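Local structure of VgrG protein (Vibrio cholerae, 4DTH) at residues Q173-F184 with E345-V355. The protein is an actin cross-linking toxin whose effector domain binds ATP and magnesium and probably uses them to join G-actin monomers covalently. Residues are numbered along the deposited sequence; the frame is centred on the assembly and turned at random.
With MG (magnesium ion), chain D; ATP (adenosine-5'-triphosphate), chain B; SO4 (sulfate ion), chain F.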
ATOM      1  N   GLN A 173      -2.043  -7.773   8.467  1.00 19.25           N
ATOM      2  CA  GLN A 173      -2.709  -7.680   7.175  1.00 18.94           C
ATOM      3  C   GLN A 173      -3.238  -6.322   6.758  1.00 22.30           C
ATOM      4  O   GLN A 173      -3.846  -5.604   7.558  1.00 21.54           O
ATOM      5  CB  GLN A 173      -3.846  -8.710   7.103  1.00 20.38           C
ATOM      6  CG  GLN A 173      -3.344 -10.158   7.164  1.00 21.95           C
ATOM      7  CD  GLN A 173      -4.433 -11.203   7.216  1.00 31.66           C
ATOM      8  OE1 GLN A 173      -5.544 -10.984   7.715  1.00 27.93           O
ATOM      9  NE2 GLN A 173      -4.103 -12.399   6.760  1.00 24.07           N
ATOM     10  N   GLN A 174      -3.056  -6.007   5.472  1.00 18.82           N
ATOM     11  CA  GLN A 174      -3.628  -4.820   4.832  1.00 18.58           C
ATOM     12  C   GLN A 174      -4.223  -5.226   3.500  1.00 21.17           C
ATOM     13  O   GLN A 174      -3.884  -6.279   2.957  1.00 21.05           O
ATOM     14  CB  GLN A 174      -2.584  -3.721   4.582  1.00 19.73           C
ATOM     15  CG  GLN A 174      -2.223  -2.915   5.820  1.00 28.76           C
ATOM     16  CD  GLN A 174      -0.987  -3.471   6.450  1.00 43.81           C
ATOM     17  OE1 GLN A 174       0.089  -3.514   5.843  1.00 41.11           O
ATOM     18  NE2 GLN A 174      -1.120  -3.927   7.681  1.00 34.95           N
ATOM     19  N   ALA A 175      -5.108  -4.377   2.969  1.00 19.30           N
ATOM     20  CA  ALA A 175      -5.683  -4.550   1.651  1.00 19.06           C
ATOM     21  C   ALA A 175      -5.589  -3.207   0.948  1.00 22.53           C
ATOM     22  O   ALA A 175      -5.726  -2.159   1.592  1.00 22.09           O
ATOM     23  CB  ALA A 175      -7.137  -4.985   1.751  1.00 19.76           C
ATOM     24  N   THR A 176      -5.332  -3.239  -0.367  1.00 18.53           N
ATOM     25  CA  THR A 176      -5.259  -2.053  -1.212  1.00 17.92           C
ATOM     26  C   THR A 176      -6.298  -2.191  -2.305  1.00 21.70           C
ATOM     27  O   THR A 176      -6.315  -3.204  -3.005  1.00 21.10           O
ATOM     28  CB  THR A 176      -3.825  -1.801  -1.705  1.00 23.34           C
ATOM     29  OG1 THR A 176      -2.994  -1.547  -0.565  1.00 21.66           O
ATOM     30  CG2 THR A 176      -3.728  -0.622  -2.675  1.00 23.00           C
ATOM     31  N   VAL A 177      -7.171  -1.185  -2.438  1.00 18.45           N
ATOM     32  CA  VAL A 177      -8.247  -1.161  -3.427  1.00 18.83           C
ATOM     33  C   VAL A 177      -7.938  -0.081  -4.458  1.00 23.12           C
ATOM     34  O   VAL A 177      -7.605   1.044  -4.087  1.00 23.51           O
ATOM     35  CB  VAL A 177      -9.634  -0.949  -2.743  1.00 23.44           C
ATOM     36  CG1 VAL A 177     -10.743  -0.638  -3.757  1.00 23.59           C
ATOM     37  CG2 VAL A 177     -10.014  -2.146  -1.871  1.00 23.45           C
ATOM     38  N   GLY A 178      -8.075  -0.432  -5.734  1.00 19.86           N
ATOM     39  CA  GLY A 178      -7.903   0.508  -6.833  1.00 19.73           C
ATOM     40  C   GLY A 178      -9.223   0.743  -7.529  1.00 24.54           C
ATOM     41  O   GLY A 178      -9.925  -0.220  -7.839  1.00 23.14           O
ATOM     42  N   VAL A 179      -9.599   2.017  -7.743  1.00 21.92           N
ATOM     43  CA  VAL A 179     -10.850   2.397  -8.434  1.00 22.09           C
ATOM     44  C   VAL A 179     -10.568   3.451  -9.498  1.00 25.69           C
ATOM     45  O   VAL A 179      -9.562   4.158  -9.388  1.00 24.06           O
ATOM     46  CB  VAL A 179     -11.958   2.899  -7.453  1.00 26.13           C
ATOM     47  CG1 VAL A 179     -12.424   1.792  -6.515  1.00 25.60           C
ATOM     48  CG2 VAL A 179     -11.513   4.143  -6.672  1.00 25.72           C
ATOM     49  N   ALA A 180     -11.483   3.618 -10.487  1.00 23.69           N
ATOM     50  CA  ALA A 180     -11.364   4.686 -11.485  1.00 23.67           C
ATOM     51  C   ALA A 180     -11.433   6.013 -10.708  1.00 25.83           C
ATOM     52  O   ALA A 180     -12.292   6.162  -9.828  1.00 24.42           O
ATOM     53  CB  ALA A 180     -12.523   4.617 -12.478  1.00 25.00           C
ATOM     54  N   ALA A 181     -10.484   6.934 -10.976  1.00 22.53           N
ATOM     55  CA  ALA A 181     -10.419   8.231 -10.294  1.00 23.29           C
ATOM     56  C   ALA A 181     -11.712   9.031 -10.495  1.00 27.36           C
ATOM     57  O   ALA A 181     -12.192   9.651  -9.544  1.00 26.82           O
ATOM     58  CB  ALA A 181      -9.220   9.031 -10.776  1.00 24.19           C
ATOM     59  N   LYS A 182     -12.330   8.914 -11.689  1.00 25.03           N
ATOM     60  CA  LYS A 182     -13.589   9.588 -12.011  1.00 26.18           C
ATOM     61  C   LYS A 182     -14.784   9.077 -11.180  1.00 31.94           C
ATOM     62  O   LYS A 182     -15.838   9.717 -11.158  1.00 32.83           O
ATOM     63  CB  LYS A 182     -13.875   9.533 -13.521  1.00 28.26           C
ATOM     64  CG  LYS A 182     -14.231   8.148 -14.044  1.00 35.61           C
ATOM     65  CD  LYS A 182     -14.647   8.198 -15.501  1.00 45.56           C
ATOM     66  CE  LYS A 182     -15.160   6.855 -15.933  1.00 58.71           C
ATOM     67  NZ  LYS A 182     -15.313   6.753 -17.405  1.00 66.82           N
ATOM     68  N   GLY A 183     -14.609   7.943 -10.511  1.00 23.18           N
ATOM     69  CA  GLY A 183     -15.671   7.357  -9.699  1.00 22.74           C
ATOM     70  C   GLY A 183     -15.728   7.848  -8.268  1.00 26.47           C
ATOM     71  O   GLY A 183     -16.772   7.727  -7.623  1.00 26.05           O
ATOM     72  N   PHE A 184     -14.604   8.370  -7.742  1.00 22.83           N
ATOM     73  CA  PHE A 184     -14.543   8.821  -6.348  1.00 21.58           C
ATOM     74  C   PHE A 184     -15.454  10.023  -6.095  1.00 25.01           C
ATOM     75  O   PHE A 184     -15.185  11.120  -6.578  1.00 24.54           O
ATOM     76  CB  PHE A 184     -13.104   9.104  -5.900  1.00 22.89           C
ATOM     77  CG  PHE A 184     -12.903   8.902  -4.417  1.00 23.99           C
ATOM     78  CD1 PHE A 184     -13.466   9.777  -3.494  1.00 25.21           C
ATOM     79  CD2 PHE A 184     -12.126   7.849  -3.940  1.00 24.90           C
ATOM     80  CE1 PHE A 184     -13.289   9.583  -2.121  1.00 25.82           C
ATOM     81  CE2 PHE A 184     -11.953   7.656  -2.569  1.00 26.77           C
ATOM     82  CZ  PHE A 184     -12.526   8.526  -1.669  1.00 24.75           C
ATOM     83  N   GLU A 345      -7.999   4.700 -18.298  1.00 24.95           N
ATOM     84  CA  GLU A 345      -8.331   5.819 -17.424  1.00 24.58           C
ATOM     85  C   GLU A 345      -7.597   5.685 -16.120  1.00 26.48           C
ATOM     86  O   GLU A 345      -7.289   4.571 -15.695  1.00 24.41           O
ATOM     87  CB  GLU A 345      -9.834   5.886 -17.185  1.00 26.10           C
ATOM     88  CG  GLU A 345     -10.582   6.276 -18.448  1.00 36.32           C
ATOM     89  CD  GLU A 345     -12.077   6.142 -18.305  1.00 57.17           C
ATOM     90  OE1 GLU A 345     -12.581   4.995 -18.321  1.00 56.26           O
ATOM     91  OE2 GLU A 345     -12.740   7.188 -18.136  1.00 52.77           O
ATOM     92  N   LEU A 346      -7.316   6.816 -15.478  1.00 22.76           N
ATOM     93  CA  LEU A 346      -6.579   6.820 -14.219  1.00 21.80           C
ATOM     94  C   LEU A 346      -7.281   6.047 -13.115  1.00 24.45           C
ATOM     95  O   LEU A 346      -8.484   6.215 -12.894  1.00 23.29           O
ATOM     96  CB  LEU A 346      -6.305   8.270 -13.759  1.00 21.67           C
ATOM     97  CG  LEU A 346      -5.685   8.459 -12.365  1.00 25.94           C
ATOM     98  CD1 LEU A 346      -4.215   8.030 -12.329  1.00 25.86           C
ATOM     99  CD2 LEU A 346      -5.791   9.902 -11.921  1.00 28.40           C
ATOM    100  N   ALA A 347      -6.513   5.184 -12.435  1.00 20.78           N
ATOM    101  CA  ALA A 347      -6.972   4.467 -11.265  1.00 20.40           C
ATOM    102  C   ALA A 347      -6.254   5.099 -10.081  1.00 22.61           C
ATOM    103  O   ALA A 347      -5.080   5.473 -10.186  1.00 22.48           O
ATOM    104  CB  ALA A 347      -6.614   2.984 -11.356  1.00 21.08           C
ATOM    105  N   ILE A 348      -6.970   5.247  -8.970  1.00 18.87           N
ATOM    106  CA  ILE A 348      -6.414   5.769  -7.719  1.00 18.12           C
ATOM    107  C   ILE A 348      -6.562   4.700  -6.664  1.00 20.66           C
ATOM    108  O   ILE A 348      -7.593   4.023  -6.601  1.00 20.08           O
ATOM    109  CB  ILE A 348      -6.955   7.170  -7.307  1.00 20.99           C
ATOM    110  CG1 ILE A 348      -8.507   7.187  -7.229  1.00 20.79           C
ATOM    111  CG2 ILE A 348      -6.382   8.248  -8.260  1.00 22.07           C
ATOM    112  CD1 ILE A 348      -9.148   8.546  -6.719  1.00 21.87           C
ATOM    113  N   LEU A 349      -5.500   4.495  -5.877  1.00 18.28           N
ATOM    114  CA  LEU A 349      -5.421   3.402  -4.913  1.00 18.32           C
ATOM    115  C   LEU A 349      -5.468   3.806  -3.468  1.00 19.98           C
ATOM    116  O   LEU A 349      -5.012   4.883  -3.111  1.00 18.82           O
ATOM    117  CB  LEU A 349      -4.163   2.575  -5.196  1.00 18.70           C
ATOM    118  CG  LEU A 349      -4.331   1.494  -6.275  1.00 24.29           C
ATOM    119  CD1 LEU A 349      -4.468   2.094  -7.691  1.00 25.02           C
ATOM    120  CD2 LEU A 349      -3.191   0.574  -6.242  1.00 26.08           C
ATOM    121  N   PHE A 350      -6.009   2.909  -2.616  1.00 17.41           N
ATOM    122  CA  PHE A 350      -6.168   3.197  -1.195  1.00 17.85           C
ATOM    123  C   PHE A 350      -5.832   2.006  -0.353  1.00 21.32           C
ATOM    124  O   PHE A 350      -6.314   0.904  -0.619  1.00 20.75           O
ATOM    125  CB  PHE A 350      -7.607   3.662  -0.899  1.00 19.40           C
ATOM    126  CG  PHE A 350      -8.005   4.868  -1.711  1.00 19.92           C
ATOM    127  CD1 PHE A 350      -7.733   6.154  -1.252  1.00 21.02           C
ATOM    128  CD2 PHE A 350      -8.590   4.720  -2.965  1.00 21.04           C
ATOM    129  CE1 PHE A 350      -8.039   7.269  -2.033  1.00 21.11           C
ATOM    130  CE2 PHE A 350      -8.903   5.837  -3.745  1.00 23.20           C
ATOM    131  CZ  PHE A 350      -8.616   7.103  -3.278  1.00 21.61           C
ATOM    132  N   GLU A 351      -5.027   2.234   0.691  1.00 18.76           N
ATOM    133  CA  GLU A 351      -4.610   1.175   1.596  1.00 18.88           C
ATOM    134  C   GLU A 351      -5.437   1.196   2.875  1.00 22.12           C
ATOM    135  O   GLU A 351      -5.460   2.205   3.592  1.00 20.87           O
ATOM    136  CB  GLU A 351      -3.110   1.336   1.912  1.00 20.29           C
ATOM    137  CG  GLU A 351      -2.567   0.313   2.896  1.00 23.92           C
ATOM    138  CD  GLU A 351      -1.112   0.512   3.272  1.00 36.01           C
ATOM    139  OE1 GLU A 351      -0.313   0.905   2.394  1.00 36.49           O
ATOM    140  OE2 GLU A 351      -0.757   0.201   4.429  1.00 30.25           O
ATOM    141  N   PHE A 352      -6.087   0.067   3.177  1.00 19.13           N
ATOM    142  CA  PHE A 352      -6.841  -0.109   4.417  1.00 18.99           C
ATOM    143  C   PHE A 352      -5.819  -0.579   5.449  1.00 23.23           C
ATOM    144  O   PHE A 352      -5.360  -1.725   5.388  1.00 23.08           O
ATOM    145  CB  PHE A 352      -7.971  -1.134   4.227  1.00 20.56           C
ATOM    146  CG  PHE A 352      -9.099  -0.594   3.379  1.00 21.34           C
ATOM    147  CD1 PHE A 352      -9.005  -0.586   1.989  1.00 23.25           C
ATOM    148  CD2 PHE A 352     -10.249  -0.081   3.970  1.00 23.10           C
ATOM    149  CE1 PHE A 352     -10.046  -0.074   1.205  1.00 24.39           C
ATOM    150  CE2 PHE A 352     -11.297   0.413   3.183  1.00 24.68           C
ATOM    151  CZ  PHE A 352     -11.181   0.429   1.810  1.00 22.55           C
ATOM    152  N   ARG A 353      -5.421   0.326   6.356  1.00 19.98           N
ATOM    153  CA  ARG A 353      -4.410   0.072   7.400  1.00 19.37           C
ATOM    154  C   ARG A 353      -4.799  -1.099   8.297  1.00 24.56           C
ATOM    155  O   ARG A 353      -3.946  -1.890   8.698  1.00 24.14           O
ATOM    156  CB  ARG A 353      -4.103   1.349   8.191  1.00 17.56           C
ATOM    157  CG  ARG A 353      -3.517   2.477   7.304  1.00 21.22           C
ATOM    158  CD  ARG A 353      -2.112   2.160   6.782  1.00 24.18           C
ATOM    159  NE  ARG A 353      -1.124   2.164   7.868  1.00 23.25           N
ATOM    160  CZ  ARG A 353       0.139   1.767   7.752  1.00 27.16           C
ATOM    161  NH1 ARG A 353       0.597   1.313   6.591  1.00 22.10           N
ATOM    162  NH2 ARG A 353       0.960   1.838   8.794  1.00 21.09           N
ATOM    163  N   THR A 354      -6.102  -1.206   8.583  1.00 22.38           N
ATOM    164  CA  THR A 354      -6.730  -2.336   9.271  1.00 22.45           C
ATOM    165  C   THR A 354      -7.780  -2.820   8.267  1.00 25.44           C
ATOM    166  O   THR A 354      -8.538  -1.994   7.734  1.00 24.90           O
ATOM    167  CB  THR A 354      -7.355  -1.889  10.614  1.00 28.43           C
ATOM    168  OG1 THR A 354      -6.302  -1.607  11.529  1.00 28.14           O
ATOM    169  CG2 THR A 354      -8.256  -2.963  11.232  1.00 29.08           C
ATOM    170  N   VAL A 355      -7.817  -4.133   7.989  1.00 22.52           N
ATOM    171  CA  VAL A 355      -8.788  -4.668   7.030  1.00 22.28           C
ATOM    172  C   VAL A 355     -10.200  -4.571   7.651  1.00 26.59           C
ATOM    173  O   VAL A 355     -10.429  -5.145   8.720  1.00 26.59           O
ATOM    174  CB  VAL A 355      -8.456  -6.105   6.547  1.00 25.48           C
ATOM    175  CG1 VAL A 355      -9.498  -6.597   5.544  1.00 25.28           C
ATOM    176  CG2 VAL A 355      -7.055  -6.178   5.936  1.00 25.05           C
TER
HETATM  177 MG    MG D 403       0.982  -1.788   4.264  1.00 45.01          MG
HETATM  178  PG  ATP B 401       4.369   1.678   1.087  0.50 92.25           P
HETATM  179  O1G ATP B 401       3.046   1.788   1.776  0.50 93.34           O
HETATM  180  O2G ATP B 401       4.655   2.905   0.269  0.50 92.91           O
HETATM  181  O3G ATP B 401       5.500   1.480   2.056  0.50 92.76           O
HETATM  182  PB  ATP B 401       5.148  -0.276  -0.882  0.50 85.57           P
HETATM  183  O1B ATP B 401       5.841   0.725  -1.719  0.50 86.37           O
HETATM  184  O2B ATP B 401       6.186  -1.102  -0.161  0.50 86.26           O
HETATM  185  O3B ATP B 401       4.275   0.410   0.113  0.50 89.32           O
HETATM  186  PA  ATP B 401       3.357  -0.956  -2.965  0.60 72.32           P
HETATM  187  O1A ATP B 401       3.375   0.492  -3.263  0.60 72.73           O
HETATM  188  O2A ATP B 401       3.912  -1.687  -4.191  0.60 73.13           O
HETATM  189  O3A ATP B 401       4.238  -1.229  -1.795  0.60 79.31           O
HETATM  190  O5' ATP B 401       1.847  -1.399  -2.651  1.00 62.23           O
HETATM  191  C5' ATP B 401       1.603  -2.814  -2.600  1.00 49.47           C
HETATM  192  C4' ATP B 401       0.141  -3.138  -2.448  1.00 37.98           C
HETATM  193  O4' ATP B 401      -0.624  -2.513  -3.519  1.00 33.12           O
HETATM  194  C3' ATP B 401      -0.169  -4.632  -2.551  1.00 31.22           C
HETATM  195  O3' ATP B 401      -1.250  -5.025  -1.708  1.00 26.13           O
HETATM  196  C2' ATP B 401      -0.517  -4.779  -4.025  1.00 30.31           C
HETATM  197  O2' ATP B 401      -1.212  -5.974  -4.340  1.00 30.31           O
HETATM  198  C1' ATP B 401      -1.348  -3.524  -4.205  1.00 30.37           C
HETATM  199  N9  ATP B 401      -1.597  -3.098  -5.585  1.00 27.29           N
HETATM  200  C8  ATP B 401      -0.664  -2.788  -6.537  1.00 27.41           C
HETATM  201  N7  ATP B 401      -1.186  -2.425  -7.684  1.00 26.83           N
HETATM  202  C5  ATP B 401      -2.555  -2.505  -7.473  1.00 24.86           C
HETATM  203  C6  ATP B 401      -3.670  -2.236  -8.292  1.00 25.60           C
HETATM  204  N6  ATP B 401      -3.582  -1.812  -9.560  1.00 25.24           N
HETATM  205  N1  ATP B 401      -4.899  -2.403  -7.753  1.00 25.54           N
HETATM  206  C2  ATP B 401      -5.002  -2.808  -6.484  1.00 23.81           C
HETATM  207  N3  ATP B 401      -4.032  -3.088  -5.618  1.00 23.91           N
HETATM  208  C4  ATP B 401      -2.818  -2.921  -6.174  1.00 25.76           C
HETATM  209  S   SO4 F 405       4.276   0.754   7.421  1.00 36.72           S
HETATM  210  O1  SO4 F 405       5.296  -0.287   7.585  1.00 39.88           O
HETATM  211  O2  SO4 F 405       3.553   0.918   8.657  1.00 36.12           O
HETATM  212  O3  SO4 F 405       4.932   1.987   7.025  1.00 37.79           O
HETATM  213  O4  SO4 F 405       3.347   0.361   6.359  1.00 37.07           O
HETATM  214  O   HOH W   1      -6.463  -6.326   9.322  1.00 33.07           O
HETATM  215  O   HOH W   2      -3.308  -4.178   9.981  1.00 27.84           O
HETATM  216  O   HOH W   3      -0.542  -0.319  -0.343  1.00 28.48           O
HETATM  217  O   HOH W   4     -10.680   7.855 -13.898  1.00 23.73           O
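Strands 173-180 and 345-352 pair antiparallel, their axes 4.5 Å apart at closest; V177/F350 and V179/I348 are each hydrogen-bonded both ways, while A175 O takes F352 N. The face with T176, L349 and E351 looks onto ATP. At its end E351 meets Q174 at a magnesium ion. Magnesium is bound by Q174 OE1 at 2.5 Å and by E351 OE2 at 2.6 Å; E28 of the adjoining strand completes the protein ligands. The E351 chain is extended, CG anti to the backbone N (chi1 178°), which carries its carboxylate out to the metal. R353 NH1 also grips E351 OE2, at 2.8 Å, and its guanidinium binds a sulfate, probably from the crystallisation liquor. On this same face L349 CD2 packs 3.4 Å from C5 of the adenine, beside G178. The opposite face, with V177, V179, I348, F350 and F352, is apolar. V177 CG2 meets F352 CE1 at 3.7 Å, and the F184 and F350 rings meet obliquely, planes 43° apart. Helix 190-196 packs on this side. At the far end K182 NZ bridges to the syn lone pair of E345 OE2 at 2.7 Å. The arrangement is an antiparallel strand pair forming part of the ATP-magnesium site of the actin cross-linking domain.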